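Local coordinates for protein GH62 arabinofuranosidase (Podospora anserina, PDB 4N4B) that probably hydrolyses terminal non-reducing alpha-L-arabinofuranosyl linkages, releasing arabinose side groups from plant xylan, at residues 105-116 with 287-298; 118-126 with 162-170. One frame throughout, in Å; residues are numbered along the deposited sequence.

Contact 1: residues 105-116 with 287-298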
loop_
_atom_site.group_PDB
_atom_site.type_symbol
_atom_site.label_atom_id
_atom_site.label_comp_id
_atom_site.label_asym_id
_atom_site.label_seq_id
_atom_site.Cartn_x
_atom_site.Cartn_y
_atom_site.Cartn_z
ATOM N N PRO A 105 6.346 -1.356 -0.166
ATOM C CA PRO A 105 6.386 -1.763 -1.560
ATOM C C PRO A 105 5.024 -1.792 -2.232
ATOM O O PRO A 105 3.955 -1.921 -1.613
ATOM C CB PRO A 105 6.977 -3.118 -1.499
ATOM C CG PRO A 105 6.417 -3.694 -0.243
ATOM C CD PRO A 105 6.341 -2.543 0.752
ATOM N N GLN A 106 5.083 -1.729 -3.580
ATOM C CA GLN A 106 3.932 -1.879 -4.487
ATOM C C GLN A 106 4.433 -2.693 -5.678
ATOM O O GLN A 106 5.401 -2.306 -6.305
ATOM C CB GLN A 106 3.343 -0.554 -4.963
ATOM C CG GLN A 106 2.174 -0.687 -5.877
ATOM C CD GLN A 106 1.986 0.528 -6.777
ATOM O OE1 GLN A 106 2.939 1.250 -7.100
ATOM N NE2 GLN A 106 0.766 0.664 -7.259
ATOM N N VAL A 107 3.733 -3.802 -5.973
ATOM C CA VAL A 107 4.096 -4.630 -7.128
ATOM C C VAL A 107 3.069 -4.605 -8.221
ATOM O O VAL A 107 1.893 -4.690 -7.959
ATOM C CB VAL A 107 4.409 -6.083 -6.687
ATOM C CG1 VAL A 107 3.205 -6.858 -6.252
ATOM C CG2 VAL A 107 5.185 -6.851 -7.778
ATOM N N PHE A 108 3.539 -4.576 -9.464
ATOM C CA PHE A 108 2.667 -4.701 -10.653
ATOM C C PHE A 108 3.507 -5.106 -11.831
ATOM O O PHE A 108 4.702 -4.872 -11.907
ATOM C CB PHE A 108 1.893 -3.372 -10.922
ATOM C CG PHE A 108 2.767 -2.199 -11.130
ATOM C CD1 PHE A 108 3.230 -1.785 -12.352
ATOM C CD2 PHE A 108 3.116 -1.404 -10.024
ATOM C CE1 PHE A 108 4.049 -0.686 -12.506
ATOM C CE2 PHE A 108 3.976 -0.329 -10.154
ATOM C CZ PHE A 108 4.445 0.012 -11.399
ATOM N N TRP A 109 2.801 -5.706 -12.804
ATOM C CA TRP A 109 3.426 -6.009 -14.134
ATOM C C TRP A 109 3.334 -4.787 -15.006
ATOM O O TRP A 109 2.255 -4.235 -15.169
ATOM C CB TRP A 109 2.622 -7.165 -14.750
ATOM C CG TRP A 109 3.060 -7.606 -16.133
ATOM C CD1 TRP A 109 2.286 -7.427 -17.254
ATOM C CD2 TRP A 109 4.230 -8.272 -16.485
ATOM N NE1 TRP A 109 2.939 -8.011 -18.279
ATOM C CE2 TRP A 109 4.118 -8.538 -17.907
ATOM C CE3 TRP A 109 5.306 -8.757 -15.806
ATOM C CZ2 TRP A 109 5.057 -9.315 -18.560
ATOM C CZ3 TRP A 109 6.296 -9.483 -16.476
ATOM C CH2 TRP A 109 6.166 -9.696 -17.884
ATOM N N PHE A 110 4.453 -4.362 -15.572
ATOM C CA PHE A 110 4.408 -3.187 -16.492
ATOM C C PHE A 110 4.495 -3.766 -17.910
ATOM O O PHE A 110 5.575 -4.176 -18.399
ATOM C CB PHE A 110 5.519 -2.237 -16.194
ATOM C CG PHE A 110 5.417 -0.971 -17.004
ATOM C CD1 PHE A 110 4.412 -0.086 -16.798
ATOM C CD2 PHE A 110 6.382 -0.662 -17.987
ATOM C CE1 PHE A 110 4.283 1.067 -17.552
ATOM C CE2 PHE A 110 6.260 0.456 -18.732
ATOM C CZ PHE A 110 5.208 1.305 -18.576
ATOM N N ALA A 111 3.313 -3.841 -18.485
ATOM C CA ALA A 111 3.174 -4.588 -19.764
ATOM C C ALA A 111 4.048 -4.023 -20.902
ATOM O O ALA A 111 4.686 -4.871 -21.546
ATOM C CB ALA A 111 1.696 -4.660 -20.107
ATOM N N PRO A 112 4.283 -2.747 -20.993
ATOM C CA PRO A 112 5.191 -2.269 -22.096
ATOM C C PRO A 112 6.570 -2.795 -22.038
ATOM O O PRO A 112 7.291 -2.785 -23.008
ATOM C CB PRO A 112 5.077 -0.718 -21.986
ATOM C CG PRO A 112 3.708 -0.500 -21.391
ATOM C CD PRO A 112 3.568 -1.634 -20.399
ATOM N N HIS A 113 7.110 -3.143 -20.856
ATOM C CA HIS A 113 8.432 -3.585 -20.709
ATOM C C HIS A 113 8.571 -5.115 -20.461
ATOM O O HIS A 113 9.698 -5.622 -20.398
ATOM C CB HIS A 113 9.105 -2.889 -19.523
ATOM C CG HIS A 113 9.348 -1.437 -19.742
ATOM N ND1 HIS A 113 9.752 -0.580 -18.758
ATOM C CD2 HIS A 113 9.224 -0.677 -20.883
ATOM C CE1 HIS A 113 9.952 0.630 -19.269
ATOM N NE2 HIS A 113 9.692 0.568 -20.583
ATOM N N LYS A 114 7.452 -5.764 -20.265
ATOM C CA LYS A 114 7.395 -7.128 -19.864
ATOM C C LYS A 114 8.345 -7.446 -18.696
ATOM O O LYS A 114 9.169 -8.290 -18.593
ATOM C CB LYS A 114 7.756 -8.073 -21.040
ATOM C CG LYS A 114 6.656 -7.997 -22.083
ATOM C CD LYS A 114 7.154 -8.934 -23.191
ATOM C CE LYS A 114 6.623 -8.604 -24.586
ATOM N NZ LYS A 114 5.140 -8.608 -24.638
ATOM N N LEU A 115 8.172 -6.579 -17.663
ATOM C CA LEU A 115 8.911 -6.650 -16.388
ATOM C C LEU A 115 7.926 -6.314 -15.287
ATOM O O LEU A 115 7.013 -5.504 -15.392
ATOM C CB LEU A 115 10.008 -5.622 -16.305
ATOM C CG LEU A 115 11.251 -5.793 -17.177
ATOM C CD1 LEU A 115 12.123 -4.547 -17.115
ATOM C CD2 LEU A 115 12.019 -7.062 -16.864
ATOM N N TRP A 116 8.151 -7.057 -14.161
ATOM C CA TRP A 116 7.504 -6.613 -12.928
ATOM C C TRP A 116 8.319 -5.437 -12.374
ATOM O O TRP A 116 9.537 -5.442 -12.386
ATOM C CB TRP A 116 7.586 -7.755 -11.908
ATOM C CG TRP A 116 6.858 -9.025 -12.313
ATOM C CD1 TRP A 116 7.397 -10.072 -12.953
ATOM C CD2 TRP A 116 5.464 -9.290 -12.130
ATOM N NE1 TRP A 116 6.405 -11.011 -13.177
ATOM C CE2 TRP A 116 5.200 -10.581 -12.707
ATOM C CE3 TRP A 116 4.399 -8.596 -11.570
ATOM C CZ2 TRP A 116 3.904 -11.138 -12.692
ATOM C CZ3 TRP A 116 3.181 -9.151 -11.591
ATOM C CH2 TRP A 116 2.931 -10.401 -12.179
ATOM N N GLU A 287 -3.479 -3.255 1.253
ATOM C CA GLU A 287 -3.739 -3.268 -0.200
ATOM C C GLU A 287 -4.861 -4.233 -0.501
ATOM O O GLU A 287 -4.964 -5.274 0.121
ATOM C CB GLU A 287 -2.518 -3.638 -1.021
ATOM C CG GLU A 287 -1.818 -2.496 -1.779
ATOM C CD GLU A 287 -0.760 -2.924 -2.781
ATOM O OE1 GLU A 287 -1.042 -3.964 -3.494
ATOM O OE2 GLU A 287 0.329 -2.321 -2.807
ATOM N N ILE A 288 -5.680 -3.885 -1.531
ATOM C CA ILE A 288 -6.675 -4.814 -2.066
ATOM C C ILE A 288 -6.001 -5.943 -2.855
ATOM O O ILE A 288 -5.082 -5.673 -3.665
ATOM C CB ILE A 288 -7.684 -4.016 -2.910
ATOM C CG1 ILE A 288 -8.469 -3.005 -2.077
ATOM C CG2 ILE A 288 -8.629 -4.993 -3.694
ATOM C CD1 ILE A 288 -9.512 -2.158 -2.824
ATOM N N ILE A 289 -6.478 -7.145 -2.675
ATOM C CA ILE A 289 -5.929 -8.225 -3.440
ATOM C C ILE A 289 -6.301 -8.048 -4.919
ATOM O O ILE A 289 -7.401 -8.049 -5.272
ATOM C CB ILE A 289 -6.415 -9.582 -2.932
ATOM C CG1 ILE A 289 -6.032 -9.807 -1.467
ATOM C CG2 ILE A 289 -5.775 -10.664 -3.765
ATOM C CD1 ILE A 289 -6.441 -11.171 -0.947
ATOM N N ARG A 290 -5.306 -7.875 -5.747
ATOM C CA ARG A 290 -5.532 -7.753 -7.168
ATOM C C ARG A 290 -5.359 -9.117 -7.823
ATOM O O ARG A 290 -4.404 -9.757 -7.729
ATOM C CB ARG A 290 -4.565 -6.725 -7.792
ATOM C CG ARG A 290 -4.968 -5.288 -7.531
ATOM C CD ARG A 290 -3.816 -4.347 -7.855
ATOM N NE ARG A 290 -2.676 -4.378 -6.931
ATOM C CZ ARG A 290 -1.425 -4.528 -7.275
ATOM N NH1 ARG A 290 -1.051 -4.728 -8.513
ATOM N NH2 ARG A 290 -0.498 -4.527 -6.354
ATOM N N ASP A 291 -6.408 -9.491 -8.503
ATOM C CA ASP A 291 -6.397 -10.701 -9.290
ATOM C C ASP A 291 -6.606 -10.322 -10.770
ATOM O O ASP A 291 -6.435 -9.211 -11.151
ATOM C CB ASP A 291 -7.346 -11.721 -8.733
ATOM C CG ASP A 291 -8.786 -11.213 -8.618
ATOM O OD1 ASP A 291 -9.145 -10.291 -9.328
ATOM O OD2 ASP A 291 -9.512 -11.690 -7.739
ATOM N N GLY A 292 -6.851 -11.284 -11.594
ATOM C CA GLY A 292 -6.982 -10.979 -12.973
ATOM C C GLY A 292 -5.779 -10.352 -13.581
ATOM O O GLY A 292 -4.673 -10.810 -13.475
ATOM N N THR A 293 -6.050 -9.294 -14.307
ATOM C CA THR A 293 -4.677 -8.495 -14.615
ATOM C C THR A 293 -4.060 -7.750 -13.354
ATOM O O THR A 293 -4.703 -7.491 -12.345
ATOM C CB THR A 293 -5.043 -7.524 -15.745
ATOM O OG1 THR A 293 -5.233 -8.248 -16.973
ATOM C CG2 THR A 293 -3.959 -6.514 -15.928
ATOM N N VAL A 294 -2.798 -7.986 -13.342
ATOM C CA VAL A 294 -2.006 -7.506 -12.250
ATOM C C VAL A 294 -1.029 -6.484 -12.804
ATOM O O VAL A 294 0.007 -6.386 -12.378
ATOM C CB VAL A 294 -1.392 -8.646 -11.472
ATOM C CG1 VAL A 294 -2.451 -9.412 -10.689
ATOM C CG2 VAL A 294 -0.632 -9.579 -12.367
ATOM N N ASP A 295 -1.477 -5.763 -13.810
ATOM C CA ASP A 295 -0.669 -4.791 -14.519
ATOM C C ASP A 295 -0.799 -3.347 -13.995
ATOM O O ASP A 295 -1.395 -3.089 -12.995
ATOM C CB ASP A 295 -0.906 -4.897 -16.045
ATOM C CG ASP A 295 -2.225 -4.298 -16.495
ATOM O OD1 ASP A 295 -2.984 -3.699 -15.747
ATOM O OD2 ASP A 295 -2.515 -4.476 -17.664
ATOM N N GLU A 296 -0.156 -2.450 -14.724
ATOM C CA GLU A 296 -0.042 -1.070 -14.342
ATOM C C GLU A 296 -1.325 -0.271 -14.265
ATOM O O GLU A 296 -1.255 0.829 -13.838
ATOM C CB GLU A 296 1.001 -0.338 -15.226
ATOM C CG GLU A 296 0.576 -0.030 -16.658
ATOM C CD GLU A 296 0.621 -1.182 -17.649
ATOM O OE1 GLU A 296 1.036 -2.252 -17.338
ATOM O OE2 GLU A 296 0.270 -0.887 -18.781
ATOM N N LYS A 297 -2.444 -0.809 -14.745
ATOM C CA LYS A 297 -3.672 -0.103 -14.575
ATOM C C LYS A 297 -4.336 -0.245 -13.196
ATOM O O LYS A 297 -5.222 0.484 -12.861
ATOM C CB LYS A 297 -4.727 -0.583 -15.615
ATOM C CG LYS A 297 -4.283 -0.309 -17.091
ATOM C CD LYS A 297 -5.435 -0.317 -18.059
ATOM C CE LYS A 297 -4.968 0.411 -19.343
ATOM N NZ LYS A 297 -3.953 -0.455 -19.930
ATOM N N LEU A 298 -3.755 -1.159 -12.375
ATOM C CA LEU A 298 -4.179 -1.295 -10.911
ATOM C C LEU A 298 -5.691 -1.462 -10.815
ATOM O O LEU A 298 -6.422 -0.922 -10.006
ATOM C CB LEU A 298 -3.695 -0.089 -10.054
ATOM C CG LEU A 298 -2.277 -0.155 -9.545
ATOM C CD1 LEU A 298 -2.146 -1.264 -8.535
ATOM C CD2 LEU A 298 -1.165 -0.270 -10.579
HETATM O O HOH W 1 1.516 -0.117 -1.726
#
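Glu287 OE2 comes up to Pro105 O and Gln106 CG on edge strand 103-110, where two parts of this five-bladed beta-propeller meet close to the bound calcium ion. A water between Glu287 and Pro105 lies 2.7 Å from Glu287 OE2 and also approaches Pro105 O. Arg290 follows, its chain bent at chi3 (-71°) to bring the guanidinium end-on to strand 103-110. NH1 and NH2 both donate to Val107 O, at 3.0 and 2.9 Å, in the plane of the guanidinium and of the carbonyl; NH2 also forms a salt bridge with Glu287 OE1. An arginine suits this buried place because its flat, charged end can serve a carbonyl and a carboxylate at once. A leucine here has no N-H to offer, and would probably leave the Val107 carbonyl short of both donors and the buried Glu287 carboxylate without its positive mate. Val294 then supplies its carbonyl to Trp109 N in an almost straight bond (2.9 Å, 178°), while its CG2 meets the edge of the Trp116 ring. Asp295 forms a single beta bridge with Trp109, and its OD1 accepts from Lys297 N in an Asx turn within a type I turn. Glu296 CB lies at the edge of the Phe110 ring; the bend at chi2 (-78°) then carries the carboxylate to the turn after strand 103-110, where OE1 accepts from Ala111 N (3.0 Å), approached from above the carboxylate plane. Leu298 CD1 lies over one face of the Arg290 guanidinium, offset toward its rim; the amide of Gln106, whose OE1 accepts from Val168 N, has its NE2 3.7 Å from Leu298 CD1.

Contact 2: residues 118-126 with 162-170. With TRS (2-amino-2-hydroxymethyl-propane-1,3-diol), chain D.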
loop_
_atom_site.group_PDB
_atom_site.type_symbol
_atom_site.label_atom_id
_atom_site.label_comp_id
_atom_site.label_asym_id
_atom_site.label_seq_id
_atom_site.Cartn_x
_atom_site.Cartn_y
_atom_site.Cartn_z
ATOM N N LEU A 118 8.658 -3.155 -8.732
ATOM C CA LEU A 118 8.465 -2.988 -7.308
ATOM C C LEU A 118 8.828 -1.538 -6.959
ATOM O O LEU A 118 9.946 -1.171 -7.134
ATOM C CB LEU A 118 9.312 -3.997 -6.575
ATOM C CG LEU A 118 8.957 -4.213 -5.041
ATOM C CD1 LEU A 118 7.652 -4.977 -4.957
ATOM C CD2 LEU A 118 10.108 -4.927 -4.356
ATOM N N VAL A 119 7.782 -0.796 -6.556
ATOM C CA VAL A 119 7.927 0.617 -6.187
ATOM C C VAL A 119 7.975 0.688 -4.699
ATOM O O VAL A 119 7.228 -0.001 -4.008
ATOM C CB VAL A 119 6.741 1.369 -6.772
ATOM C CG1 VAL A 119 6.622 2.820 -6.301
ATOM C CG2 VAL A 119 6.861 1.374 -8.338
ATOM N N TYR A 120 8.829 1.550 -4.151
ATOM C CA TYR A 120 9.079 1.645 -2.707
ATOM C C TYR A 120 9.858 2.920 -2.426
ATOM O O TYR A 120 10.183 3.673 -3.292
ATOM C CB TYR A 120 9.813 0.372 -2.175
ATOM C CG TYR A 120 11.052 0.081 -2.886
ATOM C CD1 TYR A 120 11.075 -0.760 -4.002
ATOM C CD2 TYR A 120 12.285 0.542 -2.471
ATOM C CE1 TYR A 120 12.267 -1.001 -4.632
ATOM C CE2 TYR A 120 13.505 0.308 -3.122
ATOM C CZ TYR A 120 13.485 -0.485 -4.221
ATOM O OH TYR A 120 14.672 -0.802 -4.855
ATOM N N GLN A 121 10.053 3.185 -1.155
ATOM C CA GLN A 121 10.776 4.357 -0.704
ATOM C C GLN A 121 12.168 3.998 -0.208
ATOM O O GLN A 121 12.368 2.926 0.400
ATOM C CB GLN A 121 10.009 5.128 0.335
ATOM C CG GLN A 121 10.019 4.437 1.707
ATOM C CD GLN A 121 8.741 4.654 2.430
ATOM O OE1 GLN A 121 7.642 4.608 1.892
ATOM N NE2 GLN A 121 8.833 4.886 3.752
ATOM N N ASN A 122 13.100 4.904 -0.377
ATOM C CA ASN A 122 14.442 4.725 0.109
ATOM C C ASN A 122 15.020 6.094 0.619
ATOM O O ASN A 122 16.219 6.230 0.719
ATOM C CB ASN A 122 15.420 4.132 -0.877
ATOM C CG ASN A 122 15.787 5.089 -1.995
ATOM O OD1 ASN A 122 15.021 6.028 -2.246
ATOM N ND2 ASN A 122 16.871 4.812 -2.670
ATOM N N GLY A 123 14.116 7.036 0.927
ATOM C CA GLY A 123 14.533 8.460 1.103
ATOM C C GLY A 123 14.182 9.271 -0.104
ATOM O O GLY A 123 13.885 10.450 0.024
ATOM N N ASN A 124 14.093 8.607 -1.268
ATOM C CA ASN A 124 13.488 9.107 -2.495
ATOM C C ASN A 124 12.366 8.130 -2.816
ATOM O O ASN A 124 12.020 7.262 -2.013
ATOM C CB ASN A 124 14.600 9.226 -3.564
ATOM C CG ASN A 124 14.279 10.123 -4.738
ATOM O OD1 ASN A 124 13.293 10.124 -5.403
ATOM N ND2 ASN A 124 15.349 10.840 -5.104
ATOM N N ALA A 125 11.746 8.269 -3.989
ATOM C CA ALA A 125 10.791 7.355 -4.573
ATOM C C ALA A 125 11.603 6.426 -5.489
ATOM O O ALA A 125 12.281 6.953 -6.422
ATOM C CB ALA A 125 9.729 8.088 -5.358
ATOM N N ALA A 126 11.605 5.134 -5.249
ATOM C CA ALA A 126 12.473 4.210 -5.951
ATOM C C ALA A 126 11.647 3.083 -6.607
ATOM O O ALA A 126 10.521 2.826 -6.299
ATOM C CB ALA A 126 13.419 3.672 -4.966
ATOM N N TYR A 162 7.866 13.039 6.761
ATOM C CA TYR A 162 8.744 12.068 6.112
ATOM C C TYR A 162 8.039 11.730 4.757
ATOM O O TYR A 162 6.841 11.645 4.679
ATOM C CB TYR A 162 8.856 10.743 6.908
ATOM C CG TYR A 162 9.439 10.969 8.236
ATOM C CD1 TYR A 162 10.761 10.952 8.339
ATOM C CD2 TYR A 162 8.626 11.277 9.305
ATOM C CE1 TYR A 162 11.378 11.175 9.611
ATOM C CE2 TYR A 162 9.179 11.524 10.577
ATOM C CZ TYR A 162 10.549 11.489 10.673
ATOM O OH TYR A 162 11.042 11.709 11.944
ATOM N N TRP A 163 8.863 11.609 3.728
ATOM C CA TRP A 163 8.412 11.320 2.398
ATOM C C TRP A 163 8.273 9.801 2.209
ATOM O O TRP A 163 9.201 9.102 2.211
ATOM C CB TRP A 163 9.405 11.931 1.406
ATOM C CG TRP A 163 8.970 11.908 -0.035
ATOM C CD1 TRP A 163 7.721 11.826 -0.526
ATOM C CD2 TRP A 163 9.823 12.040 -1.161
ATOM N NE1 TRP A 163 7.744 11.882 -1.897
ATOM C CE2 TRP A 163 9.036 12.016 -2.299
ATOM C CE3 TRP A 163 11.202 12.201 -1.305
ATOM C CZ2 TRP A 163 9.564 12.145 -3.561
ATOM C CZ3 TRP A 163 11.710 12.291 -2.572
ATOM C CH2 TRP A 163 10.907 12.261 -3.661
ATOM N N VAL A 164 7.038 9.383 2.054
ATOM C CA VAL A 164 6.667 7.984 2.227
ATOM C C VAL A 164 5.577 7.557 1.259
ATOM O O VAL A 164 4.894 8.324 0.699
ATOM C CB VAL A 164 6.198 7.683 3.682
ATOM C CG1 VAL A 164 7.296 8.029 4.666
ATOM C CG2 VAL A 164 4.901 8.418 4.017
ATOM N N ASP A 165 5.484 6.249 1.117
ATOM C CA ASP A 165 4.350 5.555 0.576
ATOM C C ASP A 165 4.026 5.854 -0.901
ATOM O O ASP A 165 3.062 6.425 -1.226
ATOM C CB ASP A 165 3.157 5.696 1.531
ATOM C CG ASP A 165 3.451 5.105 2.924
ATOM O OD1 ASP A 165 4.416 4.398 3.016
ATOM O OD2 ASP A 165 2.711 5.343 3.820
ATOM N N MET A 166 4.918 5.344 -1.734
ATOM C CA MET A 166 4.959 5.572 -3.161
ATOM C C MET A 166 4.015 4.636 -3.912
ATOM O O MET A 166 3.983 3.498 -3.682
ATOM C CB MET A 166 6.397 5.416 -3.673
ATOM C CG MET A 166 7.443 6.051 -2.794
ATOM S SD MET A 166 7.209 7.862 -2.695
ATOM C CE MET A 166 8.499 8.295 -1.467
ATOM N N TRP A 167 3.257 5.206 -4.819
ATOM C CA TRP A 167 2.213 4.434 -5.504
ATOM C C TRP A 167 2.113 4.843 -6.964
ATOM O O TRP A 167 1.848 6.020 -7.232
ATOM C CB TRP A 167 0.831 4.645 -4.813
ATOM C CG TRP A 167 -0.222 3.877 -5.439
ATOM C CD1 TRP A 167 -0.997 4.195 -6.569
ATOM C CD2 TRP A 167 -0.733 2.619 -4.976
ATOM N NE1 TRP A 167 -1.887 3.184 -6.804
ATOM C CE2 TRP A 167 -1.776 2.193 -5.851
ATOM C CE3 TRP A 167 -0.398 1.769 -3.925
ATOM C CZ2 TRP A 167 -2.479 1.052 -5.687
ATOM C CZ3 TRP A 167 -1.107 0.579 -3.776
ATOM C CH2 TRP A 167 -2.083 0.226 -4.642
ATOM N N VAL A 168 2.258 3.913 -7.893
ATOM C CA VAL A 168 2.052 4.179 -9.346
ATOM C C VAL A 168 0.752 3.604 -9.762
ATOM O O VAL A 168 0.318 2.503 -9.409
ATOM C CB VAL A 168 3.180 3.526 -10.131
ATOM C CG1 VAL A 168 2.925 3.554 -11.657
ATOM C CG2 VAL A 168 4.559 4.167 -9.827
ATOM N N ILE A 169 0.090 4.366 -10.643
ATOM C CA ILE A 169 -1.063 3.881 -11.412
ATOM C C ILE A 169 -0.990 4.567 -12.805
ATOM O O ILE A 169 -0.773 5.739 -12.894
ATOM C CB ILE A 169 -2.428 4.139 -10.766
ATOM C CG1 ILE A 169 -3.586 3.643 -11.639
ATOM C CG2 ILE A 169 -2.627 5.566 -10.319
ATOM C CD1 ILE A 169 -4.944 3.686 -10.979
ATOM N N CYS A 170 -1.190 3.721 -13.850
ATOM C CA CYS A 170 -1.230 4.247 -15.251
ATOM C C CYS A 170 -2.563 4.021 -15.835
ATOM O O CYS A 170 -3.292 3.127 -15.491
ATOM C CB CYS A 170 -0.185 3.514 -16.087
ATOM S SG CYS A 170 1.504 3.398 -15.418
HETATM C C TRS D . 5.284 3.589 6.823
HETATM C C1 TRS D . 6.464 2.673 7.100
HETATM C C2 TRS D . 4.151 2.989 5.940
HETATM C C3 TRS D . 5.764 4.945 6.223
HETATM N N TRS D . 4.528 3.967 8.097
HETATM O O1 TRS D . 6.010 1.380 7.747
HETATM O O2 TRS D . 2.952 3.802 5.906
HETATM O O3 TRS D . 6.337 4.591 4.973
HETATM O O HOH W 2 6.848 3.534 -0.568
#
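Gln121 and Val164 lie side by side and point the same way where two neighbouring blades of the beta-propeller face each other, strands 118-121 and 164-170 running roughly antiparallel (156°). An amide suits Gln121 because it can accept and donate at once. OE1 takes a nearly straight bond from Asp165 N (2.8 Å), which stands above the plane of the Gln121 carbonyl, and a water links OE1 to Met166 N. NE2 donates to O3 of a Tris molecule (2.8 Å), which in turn donates to Asp165 OD1, and Tris O2 donates to Asp165 OD2 (2.6 Å), so the carboxylate takes two hydroxyls; Tyr101 OH is a second partner of NE2. Asp49, Lys48 and His285 also bind the Tris, probably taken up from the crystallisation liquor, in what is probably the sugar-binding pocket. Behind this polar edge the packing is apolar. Val119 crosses Met166 and Val168 at about right angles, CG1 touching Met166 CB at 3.7 Å and CG2 meeting Val168 CG2. Bent at chi2 (-63°), the flexible thioether of Met166 lays SD against Ala125 CB (3.7 Å). Trp163, whose NE1 bonds to Ser179 OG, runs alongside Asn124, its ring plane 39° from the amide. On a face of that indole, offset toward the rim, rests Met166 CE, which also lies 3.9 Å from Gln121 CB.

Overall arrangement
Both contacts are largely buried, contact 2 somewhat nearer the centre of the chain, and both use the sheet containing strands 103-110 and 115-121. Contact 1 brings a late, mostly irregular segment onto its edge strand, and backbone carbonyls and amides are met by an arginine and a glutamate. Contact 2 instead packs one blade against the next, with valine, methionine and tryptophan side chains inside and a polar rim at the ligand pocket. Contact 2 is nested within the chain loop that contact 1 closes. Gln106 ties them together: its N probably hydrogen-bonds to Val119 O, and its OE1 accepts from Val168 N, while Leu298 CD2 packs against Val168 O.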